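Local coordinates for protein 4-oxalmesaconate hydratase (PDB 5CGZ) that catalyses, as a zinc-dependent lyase, the hydration of 4-carboxy-2-hydroxymuconate (oxalomesaconic acid enol), the third step of gallate degradation, at residues S114-Y119 with Q164-P169; S3-S8 with E108-H113; P153-E158 with L228-P233. All blocks are in the same frame, centred on the assembly; numbering follows the deposited sequence.

Contact 1. Residues S114-Y119 with Q164-P169; sequences SLKDPY and QCEWRP
The Tyr119 ring presents its edge to Gln164, whose CB lies near the ring plane 3.7 Å from CE2; Asp117 OD1, from the ring's own segment, also sits at the edge. Gln164 is bent at chi2 (-52°), which carries its amide away from the tyrosine. The two flat groups stand almost perpendicular, and their polar ends bond to Asn213, Arg168 and Pro169, all of a second subunit: Tyr119 OH to the first, the Gln164 amide to the other two. The Trp167 indole has the backbone N of Pro169 over one face, toward the rim, while Ser114 CB comes obliquely to CD1 at 3.9 Å.

Between the rings, Cys165 is small enough to slip against the backbone of the other loop: CB rests 3.3 Å from Lys116 O, and SG lies 3.8 Å from Asp117 CA and 4.0 Å from Pro118 CD. Ser114 OG donates to the same Lys116 O (2.7 Å), tying Ser114 to the carbonyl that the cysteine packs on. On the solvent side the extended Lys116 reaches Glu166 and makes a salt bridge, NZ to OE1 at 3.3 Å, on the syn side but 32° out of the carboxylate plane. Asp117 forms an Asx turn, OD1 accepting from Tyr119 N, while OD2 bonds His123 ND1; the aspartate thus probably helps orient a zinc ligand from the second shell.

The two loops leave strands 110-112 and 154-157. Leu115 and Asp117 lean on helix 122-138, Trp167 packs on Arg206 of helix 193-212, and its NE1 bonds Ala156 O of strand 154-157.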
loop_
_atom_site.group_PDB
_atom_site.type_symbol
_atom_site.label_atom_id
_atom_site.label_comp_id
_atom_site.label_asym_id
_atom_site.label_seq_id
_atom_site.Cartn_x
_atom_site.Cartn_y
_atom_site.Cartn_z
ATOM N N SER A 114 7.939 -15.690 -2.902
ATOM C CA SER A 114 7.219 -14.480 -2.512
ATOM C C SER A 114 6.065 -14.841 -1.584
ATOM O O SER A 114 5.541 -15.957 -1.644
ATOM C CB SER A 114 6.694 -13.733 -3.752
ATOM O OG SER A 114 5.759 -14.528 -4.474
ATOM N N LEU A 115 5.652 -13.898 -0.742
ATOM C CA LEU A 115 4.596 -14.160 0.242
ATOM C C LEU A 115 3.194 -14.037 -0.351
ATOM O O LEU A 115 2.219 -14.412 0.282
ATOM C CB LEU A 115 4.739 -13.225 1.450
ATOM C CG LEU A 115 5.595 -13.843 2.570
ATOM C CD1 LEU A 115 5.591 -13.010 3.829
ATOM C CD2 LEU A 115 5.108 -15.264 2.882
ATOM N N LYS A 116 3.095 -13.508 -1.565
ATOM C CA LYS A 116 1.837 -13.542 -2.298
ATOM C C LYS A 116 2.078 -14.197 -3.646
ATOM O O LYS A 116 3.141 -14.028 -4.247
ATOM C CB LYS A 116 1.252 -12.140 -2.483
ATOM C CG LYS A 116 0.895 -11.452 -1.174
ATOM C CD LYS A 116 0.129 -10.156 -1.425
ATOM C CE LYS A 116 -0.311 -9.490 -0.120
ATOM N NZ LYS A 116 -1.255 -8.353 -0.361
ATOM N N ASP A 117 1.086 -14.948 -4.114
ATOM C CA ASP A 117 1.171 -15.607 -5.408
ATOM C C ASP A 117 -0.213 -16.093 -5.803
ATOM O O ASP A 117 -0.637 -17.176 -5.394
ATOM C CB ASP A 117 2.157 -16.771 -5.358
ATOM C CG ASP A 117 2.486 -17.324 -6.737
ATOM O OD1 ASP A 117 1.673 -17.166 -7.680
ATOM O OD2 ASP A 117 3.574 -17.919 -6.872
ATOM N N PRO A 118 -0.928 -15.280 -6.590
ATOM C CA PRO A 118 -2.286 -15.645 -7.011
ATOM C C PRO A 118 -2.305 -16.814 -8.002
ATOM O O PRO A 118 -3.382 -17.279 -8.369
ATOM C CB PRO A 118 -2.822 -14.354 -7.655
ATOM C CG PRO A 118 -1.624 -13.501 -7.937
ATOM C CD PRO A 118 -0.557 -13.900 -6.961
ATOM N N TYR A 119 -1.138 -17.299 -8.415
ATOM C CA TYR A 119 -1.095 -18.426 -9.346
ATOM C C TYR A 119 -0.734 -19.749 -8.670
ATOM O O TYR A 119 -0.878 -20.812 -9.272
ATOM C CB TYR A 119 -0.124 -18.120 -10.491
ATOM C CG TYR A 119 -0.580 -16.896 -11.235
ATOM C CD1 TYR A 119 -1.522 -16.995 -12.257
ATOM C CD2 TYR A 119 -0.124 -15.627 -10.871
ATOM C CE1 TYR A 119 -1.979 -15.852 -12.931
ATOM C CE2 TYR A 119 -0.575 -14.485 -11.528
ATOM C CZ TYR A 119 -1.501 -14.601 -12.556
ATOM O OH TYR A 119 -1.941 -13.463 -13.209
ATOM N N GLN A 164 2.097 -9.242 -10.414
ATOM C CA GLN A 164 0.846 -9.805 -9.904
ATOM C C GLN A 164 1.055 -10.298 -8.473
ATOM O O GLN A 164 0.116 -10.358 -7.692
ATOM C CB GLN A 164 0.330 -10.959 -10.783
ATOM C CG GLN A 164 0.233 -10.644 -12.289
ATOM C CD GLN A 164 -0.529 -9.375 -12.584
ATOM O OE1 GLN A 164 -1.413 -8.972 -11.819
ATOM N NE2 GLN A 164 -0.191 -8.726 -13.702
ATOM N N CYS A 165 2.295 -10.648 -8.137
ATOM C CA CYS A 165 2.625 -11.104 -6.787
ATOM C C CYS A 165 2.985 -9.959 -5.847
ATOM O O CYS A 165 3.324 -10.196 -4.691
ATOM C CB CYS A 165 3.781 -12.106 -6.830
ATOM S SG CYS A 165 3.379 -13.624 -7.716
ATOM N N GLU A 166 2.928 -8.725 -6.345
ATOM C CA GLU A 166 3.332 -7.548 -5.567
ATOM C C GLU A 166 4.763 -7.688 -5.037
ATOM O O GLU A 166 5.087 -7.304 -3.914
ATOM C CB GLU A 166 2.344 -7.306 -4.426
ATOM C CG GLU A 166 0.938 -6.968 -4.941
ATOM C CD GLU A 166 -0.136 -7.051 -3.864
ATOM O OE1 GLU A 166 0.104 -6.572 -2.738
ATOM O OE2 GLU A 166 -1.219 -7.607 -4.145
ATOM N N TRP A 167 5.623 -8.224 -5.886
ATOM C CA TRP A 167 7.009 -8.476 -5.543
ATOM C C TRP A 167 7.877 -7.428 -6.230
ATOM O O TRP A 167 7.665 -7.103 -7.400
ATOM C CB TRP A 167 7.378 -9.898 -5.975
ATOM C CG TRP A 167 8.810 -10.332 -5.812
ATOM C CD1 TRP A 167 9.344 -11.024 -4.752
ATOM C CD2 TRP A 167 9.876 -10.171 -6.762
ATOM N NE1 TRP A 167 10.673 -11.293 -4.987
ATOM C CE2 TRP A 167 11.025 -10.781 -6.204
ATOM C CE3 TRP A 167 9.969 -9.578 -8.023
ATOM C CZ2 TRP A 167 12.252 -10.806 -6.872
ATOM C CZ3 TRP A 167 11.192 -9.608 -8.684
ATOM C CH2 TRP A 167 12.316 -10.216 -8.107
ATOM N N ARG A 168 8.832 -6.877 -5.496
ATOM C CA ARG A 168 9.760 -5.904 -6.052
ATOM C C ARG A 168 11.184 -6.309 -5.687
ATOM O O ARG A 168 11.475 -6.529 -4.522
ATOM C CB ARG A 168 9.467 -4.487 -5.521
ATOM C CG ARG A 168 10.507 -3.448 -5.986
ATOM C CD ARG A 168 10.275 -2.053 -5.392
ATOM N NE ARG A 168 10.704 -1.947 -3.996
ATOM C CZ ARG A 168 11.940 -1.632 -3.584
ATOM N NH1 ARG A 168 12.190 -1.556 -2.279
ATOM N NH2 ARG A 168 12.930 -1.396 -4.454
ATOM N N PRO A 169 12.080 -6.399 -6.673
ATOM C CA PRO A 169 13.450 -6.731 -6.258
ATOM C C PRO A 169 14.124 -5.512 -5.642
ATOM O O PRO A 169 14.231 -4.505 -6.325
ATOM C CB PRO A 169 14.129 -7.145 -7.570
ATOM C CG PRO A 169 13.382 -6.368 -8.643
ATOM C CD PRO A 169 11.954 -6.176 -8.128
HETATM O O HOH W 1 4.914 -10.911 -2.501
#

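Contact 2. Residues S3-S8 with E108-H113; sequences SALVVS and EFVLSH
Strand 3-8 and strand 110-112 run parallel, 14° apart, with Leu5 beside Val110 and Val6 beside Leu111, and their hydrogen bonds zigzag: Leu5 N to Phe109 O, Leu111 N to Leu5 O, and Val7 N to Leu111 O at 2.8 Å. Glu108 N extends the ladder to Ser3 O. At the other end Ser112 takes over with its side chain: OG, placed anti to the backbone N (chi1 -164°), reaches Val7 O at 2.7 Å.

Ala4 CB sits over the centre of the Phe109 ring, 3.5 Å from the centroid, a CH-pi contact for which a methyl is compact enough. Val6 CG2 meets Leu111 CB at 4.1 Å, whereas Leu5 CD2 and Val7 CG2 both approach Val110 CG1; Leu5 and Val110 also touch helix 92-105. Beta-branched and leucine side chains suit a buried strand clothed by helices. His113 turns its ring edge to Ser8, NE2 bonding Ala9 N, and stacks on the zinc ligand His123.

Parallel central strands flanked by helices are the mark of a Rossmann-like core, and here, as expected of that fold, the metal site lies at the strands' C-terminal ends.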
loop_
_atom_site.group_PDB
_atom_site.type_symbol
_atom_site.label_atom_id
_atom_site.label_comp_id
_atom_site.label_asym_id
_atom_site.label_seq_id
_atom_site.Cartn_x
_atom_site.Cartn_y
_atom_site.Cartn_z
ATOM N N SER A 3 27.629 -21.359 5.141
ATOM C CA SER A 3 26.507 -22.105 4.583
ATOM C C SER A 3 25.316 -21.192 4.292
ATOM O O SER A 3 25.258 -20.059 4.769
ATOM C CB SER A 3 26.094 -23.212 5.549
ATOM O OG SER A 3 25.520 -22.644 6.717
ATOM N N ALA A 4 24.370 -21.693 3.504
ATOM C CA ALA A 4 23.128 -20.965 3.239
ATOM C C ALA A 4 22.060 -21.950 2.787
ATOM O O ALA A 4 22.364 -23.089 2.414
ATOM C CB ALA A 4 23.339 -19.853 2.185
ATOM N N LEU A 5 20.811 -21.502 2.818
ATOM C CA LEU A 5 19.667 -22.387 2.681
ATOM C C LEU A 5 18.680 -21.883 1.634
ATOM O O LEU A 5 18.371 -20.685 1.571
ATOM C CB LEU A 5 18.959 -22.530 4.037
ATOM C CG LEU A 5 17.673 -23.359 4.053
ATOM C CD1 LEU A 5 17.994 -24.834 3.773
ATOM C CD2 LEU A 5 16.932 -23.199 5.382
ATOM N N VAL A 6 18.177 -22.802 0.823
ATOM C CA VAL A 6 17.118 -22.481 -0.121
ATOM C C VAL A 6 15.914 -23.362 0.194
ATOM O O VAL A 6 16.046 -24.582 0.276
ATOM C CB VAL A 6 17.576 -22.688 -1.582
ATOM C CG1 VAL A 6 16.433 -22.406 -2.565
ATOM C CG2 VAL A 6 18.777 -21.809 -1.872
ATOM N N VAL A 7 14.753 -22.749 0.414
ATOM C CA VAL A 7 13.525 -23.518 0.637
ATOM C C VAL A 7 12.592 -23.415 -0.571
ATOM O O VAL A 7 11.992 -22.369 -0.832
ATOM C CB VAL A 7 12.788 -23.060 1.891
ATOM C CG1 VAL A 7 11.561 -23.940 2.130
ATOM C CG2 VAL A 7 13.724 -23.118 3.088
ATOM N N SER A 8 12.490 -24.526 -1.291
ATOM C CA SER A 8 11.790 -24.617 -2.565
ATOM C C SER A 8 10.458 -25.358 -2.386
ATOM O O SER A 8 10.450 -26.479 -1.876
ATOM C CB SER A 8 12.704 -25.338 -3.567
ATOM O OG SER A 8 12.155 -25.397 -4.861
ATOM N N GLU A 108 23.707 -18.620 6.532
ATOM C CA GLU A 108 23.967 -17.185 6.606
ATOM C C GLU A 108 22.844 -16.385 5.974
ATOM O O GLU A 108 22.668 -15.204 6.279
ATOM C CB GLU A 108 25.278 -16.823 5.912
ATOM C CG GLU A 108 26.526 -17.189 6.702
ATOM C CD GLU A 108 27.791 -16.706 6.009
ATOM O OE1 GLU A 108 27.709 -15.797 5.136
ATOM O OE2 GLU A 108 28.869 -17.240 6.332
ATOM N N PHE A 109 22.112 -17.021 5.065
ATOM C CA PHE A 109 20.939 -16.390 4.469
ATOM C C PHE A 109 20.011 -17.467 3.933
ATOM O O PHE A 109 20.411 -18.629 3.788
ATOM C CB PHE A 109 21.338 -15.390 3.363
ATOM C CG PHE A 109 22.011 -16.017 2.157
ATOM C CD1 PHE A 109 21.257 -16.510 1.099
ATOM C CD2 PHE A 109 23.397 -16.079 2.071
ATOM C CE1 PHE A 109 21.870 -17.073 -0.019
ATOM C CE2 PHE A 109 24.021 -16.638 0.958
ATOM C CZ PHE A 109 23.257 -17.140 -0.087
ATOM N N VAL A 110 18.766 -17.079 3.671
ATOM C CA VAL A 110 17.746 -18.006 3.193
ATOM C C VAL A 110 17.048 -17.456 1.950
ATOM O O VAL A 110 16.701 -16.275 1.895
ATOM C CB VAL A 110 16.691 -18.279 4.278
ATOM C CG1 VAL A 110 15.747 -19.397 3.835
ATOM C CG2 VAL A 110 17.369 -18.627 5.591
ATOM N N LEU A 111 16.844 -18.310 0.951
ATOM C CA LEU A 111 16.066 -17.927 -0.227
ATOM C C LEU A 111 14.783 -18.748 -0.279
ATOM O O LEU A 111 14.817 -19.969 -0.092
ATOM C CB LEU A 111 16.873 -18.145 -1.511
ATOM C CG LEU A 111 18.293 -17.591 -1.569
ATOM C CD1 LEU A 111 18.862 -17.779 -2.962
ATOM C CD2 LEU A 111 18.291 -16.121 -1.184
ATOM N N SER A 112 13.649 -18.095 -0.516
ATOM C CA SER A 112 12.407 -18.832 -0.728
ATOM C C SER A 112 11.451 -17.996 -1.586
ATOM O O SER A 112 11.885 -17.035 -2.234
ATOM C CB SER A 112 11.769 -19.231 0.611
ATOM O OG SER A 112 10.785 -20.242 0.422
ATOM N N HIS A 113 10.166 -18.354 -1.585
ATOM C CA HIS A 113 9.179 -17.751 -2.501
ATOM C C HIS A 113 8.590 -16.426 -2.006
ATOM O O HIS A 113 8.693 -16.096 -0.830
ATOM C CB HIS A 113 8.018 -18.725 -2.750
ATOM C CG HIS A 113 8.427 -20.014 -3.390
ATOM N ND1 HIS A 113 8.333 -20.235 -4.752
ATOM C CD2 HIS A 113 8.909 -21.162 -2.864
ATOM C CE1 HIS A 113 8.747 -21.455 -5.031
ATOM N NE2 HIS A 113 9.102 -22.044 -3.899
#

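Contact 3. Residues P153-E158 with L228-P233; sequences PVYAFE and LQSVFP
Two backbone hydrogen bonds hold strand 154-157 to the antiparallel strand that ends at Ser230. Ala156 and Gln229 form the hydrogen-bonded pair, with Ala156 N to Gln229 O at 2.8 Å and Gln229 N to Ala156 O at 2.9 Å. A third bond, Val231 N to Val154 O at 2.8 Å, joins the first strand to the loop after Ser230. A water gives a second donor to Val154 O and accepts from Phe232 N, bridging strand and loop.

Tyr155 and Ser230, a non-hydrogen-bonded pair, project from one face. With CG anti to the carbonyl carbon (chi1 -55°), the tyrosine ring reaches obliquely across the partner strand, its CE2 3.3 Å from Ser230 OG and its CD2 3.9 Å from Leu228 CB. The serine hydroxyl bonds Asp170, and Tyr155 OH bonds Leu239 O of a neighbouring subunit. A glycine in place of Tyr155 would probably leave Leu228 CB without its ring neighbour and the Leu239 carbonyl of that subunit without its donor.

Leu228 CD1 also reaches Phe157 CB at 3.9 Å. Beyond the ladder, Val154 and Val231 lie side by side, pointing the same way, CG1 to CG2 at 3.8 Å. Val154 CG2 meets the edge of the Phe232 ring at CE2 (3.7 Å), while Val231 CG1 sits over its centre; both help hold the ring, which also meets Tyr119 of another subunit.

The backbone groups named here thus pair across the contact or with the water, and apolar side chains fill the flanks. Gln229 and Ser230 bond Arg168 and Asp170 of their own chain, whereas the Tyr155 hydroxyl reaches into another subunit.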
loop_
_atom_site.group_PDB
_atom_site.type_symbol
_atom_site.label_atom_id
_atom_site.label_comp_id
_atom_site.label_asym_id
_atom_site.label_seq_id
_atom_site.Cartn_x
_atom_site.Cartn_y
_atom_site.Cartn_z
ATOM N N PRO A 153 19.587 -13.132 6.950
ATOM C CA PRO A 153 18.666 -12.471 6.019
ATOM C C PRO A 153 17.822 -13.491 5.255
ATOM O O PRO A 153 18.287 -14.588 4.940
ATOM C CB PRO A 153 19.603 -11.708 5.073
ATOM C CG PRO A 153 20.830 -11.425 5.914
ATOM C CD PRO A 153 20.974 -12.639 6.825
ATOM N N VAL A 154 16.573 -13.137 4.991
ATOM C CA VAL A 154 15.685 -13.969 4.195
ATOM C C VAL A 154 15.283 -13.175 2.945
ATOM O O VAL A 154 14.994 -11.983 3.034
ATOM C CB VAL A 154 14.433 -14.383 4.991
ATOM C CG1 VAL A 154 13.489 -15.221 4.118
ATOM C CG2 VAL A 154 14.823 -15.144 6.263
ATOM N N TYR A 155 15.282 -13.829 1.789
ATOM C CA TYR A 155 14.918 -13.175 0.537
ATOM C C TYR A 155 13.885 -13.984 -0.213
ATOM O O TYR A 155 13.946 -15.212 -0.219
ATOM C CB TYR A 155 16.129 -13.002 -0.385
ATOM C CG TYR A 155 17.321 -12.270 0.188
ATOM C CD1 TYR A 155 18.303 -12.958 0.899
ATOM C CD2 TYR A 155 17.492 -10.904 -0.021
ATOM C CE1 TYR A 155 19.411 -12.301 1.411
ATOM C CE2 TYR A 155 18.607 -10.230 0.483
ATOM C CZ TYR A 155 19.563 -10.942 1.198
ATOM O OH TYR A 155 20.681 -10.309 1.703
ATOM N N ALA A 156 12.966 -13.300 -0.882
ATOM C CA ALA A 156 12.076 -13.957 -1.829
ATOM C C ALA A 156 12.693 -13.847 -3.212
ATOM O O ALA A 156 12.975 -12.734 -3.675
ATOM C CB ALA A 156 10.687 -13.331 -1.803
ATOM N N PHE A 157 12.934 -14.988 -3.862
ATOM C CA PHE A 157 13.428 -14.947 -5.235
ATOM C C PHE A 157 12.243 -14.679 -6.181
ATOM O O PHE A 157 11.090 -14.589 -5.735
ATOM C CB PHE A 157 14.199 -16.234 -5.615
ATOM C CG PHE A 157 13.564 -17.520 -5.139
ATOM C CD1 PHE A 157 12.216 -17.784 -5.354
ATOM C CD2 PHE A 157 14.343 -18.496 -4.509
ATOM C CE1 PHE A 157 11.646 -18.994 -4.925
ATOM C CE2 PHE A 157 13.788 -19.693 -4.087
ATOM C CZ PHE A 157 12.437 -19.945 -4.290
ATOM N N GLU A 158 12.527 -14.524 -7.473
ATOM C CA GLU A 158 11.548 -13.961 -8.406
ATOM C C GLU A 158 10.421 -14.928 -8.780
ATOM O O GLU A 158 10.672 -16.027 -9.270
ATOM C CB GLU A 158 12.243 -13.482 -9.682
ATOM C CG GLU A 158 11.254 -12.835 -10.680
ATOM C CD GLU A 158 11.937 -11.989 -11.750
ATOM O OE1 GLU A 158 13.151 -11.691 -11.623
ATOM O OE2 GLU A 158 11.254 -11.613 -12.721
ATOM N N LEU A 228 15.979 -10.174 -5.984
ATOM C CA LEU A 228 15.541 -10.675 -4.680
ATOM C C LEU A 228 14.779 -9.592 -3.923
ATOM O O LEU A 228 15.122 -8.408 -4.013
ATOM C CB LEU A 228 16.733 -11.124 -3.825
ATOM C CG LEU A 228 17.607 -12.344 -4.152
ATOM C CD1 LEU A 228 16.779 -13.605 -4.239
ATOM C CD2 LEU A 228 18.417 -12.134 -5.412
ATOM N N GLN A 229 13.766 -9.989 -3.158
ATOM C CA GLN A 229 13.137 -9.056 -2.228
ATOM C C GLN A 229 13.447 -9.458 -0.791
ATOM O O GLN A 229 13.094 -10.547 -0.350
ATOM C CB GLN A 229 11.619 -8.980 -2.435
ATOM C CG GLN A 229 10.971 -7.956 -1.500
ATOM C CD GLN A 229 9.628 -7.412 -2.000
ATOM O OE1 GLN A 229 8.878 -8.100 -2.683
ATOM N NE2 GLN A 229 9.331 -6.158 -1.650
ATOM N N SER A 230 14.093 -8.552 -0.071
ATOM C CA SER A 230 14.521 -8.776 1.305
ATOM C C SER A 230 13.380 -8.732 2.287
ATOM O O SER A 230 12.526 -7.860 2.209
ATOM C CB SER A 230 15.546 -7.718 1.723
ATOM O OG SER A 230 16.562 -7.616 0.747
ATOM N N VAL A 231 13.392 -9.646 3.244
ATOM C CA VAL A 231 12.398 -9.618 4.307
ATOM C C VAL A 231 12.798 -8.657 5.428
ATOM O O VAL A 231 11.957 -7.949 5.964
ATOM C CB VAL A 231 12.175 -11.022 4.893
ATOM C CG1 VAL A 231 11.257 -10.950 6.104
ATOM C CG2 VAL A 231 11.601 -11.951 3.816
ATOM N N PHE A 232 14.085 -8.619 5.768
ATOM C CA PHE A 232 14.545 -7.838 6.912
ATOM C C PHE A 232 15.470 -6.699 6.501
ATOM O O PHE A 232 16.148 -6.781 5.473
ATOM C CB PHE A 232 15.277 -8.736 7.923
ATOM C CG PHE A 232 14.446 -9.877 8.420
ATOM C CD1 PHE A 232 13.455 -9.664 9.368
ATOM C CD2 PHE A 232 14.645 -11.160 7.927
ATOM C CE1 PHE A 232 12.669 -10.711 9.822
ATOM C CE2 PHE A 232 13.862 -12.224 8.372
ATOM C CZ PHE A 232 12.872 -12.002 9.314
ATOM N N PRO A 233 15.519 -5.643 7.326
ATOM C CA PRO A 233 16.493 -4.567 7.124
ATOM C C PRO A 233 17.917 -5.106 7.239
ATOM O O PRO A 233 18.201 -5.911 8.127
ATOM C CB PRO A 233 16.180 -3.593 8.264
ATOM C CG PRO A 233 15.552 -4.464 9.336
ATOM C CD PRO A 233 14.742 -5.474 8.573
HETATM O O HOH W 2 16.270 -10.149 4.750
#

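Overall arrangement
From the N terminus, strand 3-8 is met about a hundred residues later by 108-113, so contact 2 closes the large loop holding strands 31-36 and 76-80 and joins the first strand to the fourth. The chain runs straight on into 114-119, where contact 1 opens; it closes at 164-169, after helix 122-138 and strand 154-157. Contact 3 opens inside that loop, at 153-158, and closes beyond it, at 228-233, so contacts 1 and 3 cross while contact 2 precedes both. Strand 110-112 also bonds to strand 154-157, a pairing that links contacts 2 and 3 within one mixed sheet, and contact 1 ties together the loops that follow these two strands, beside the zinc site.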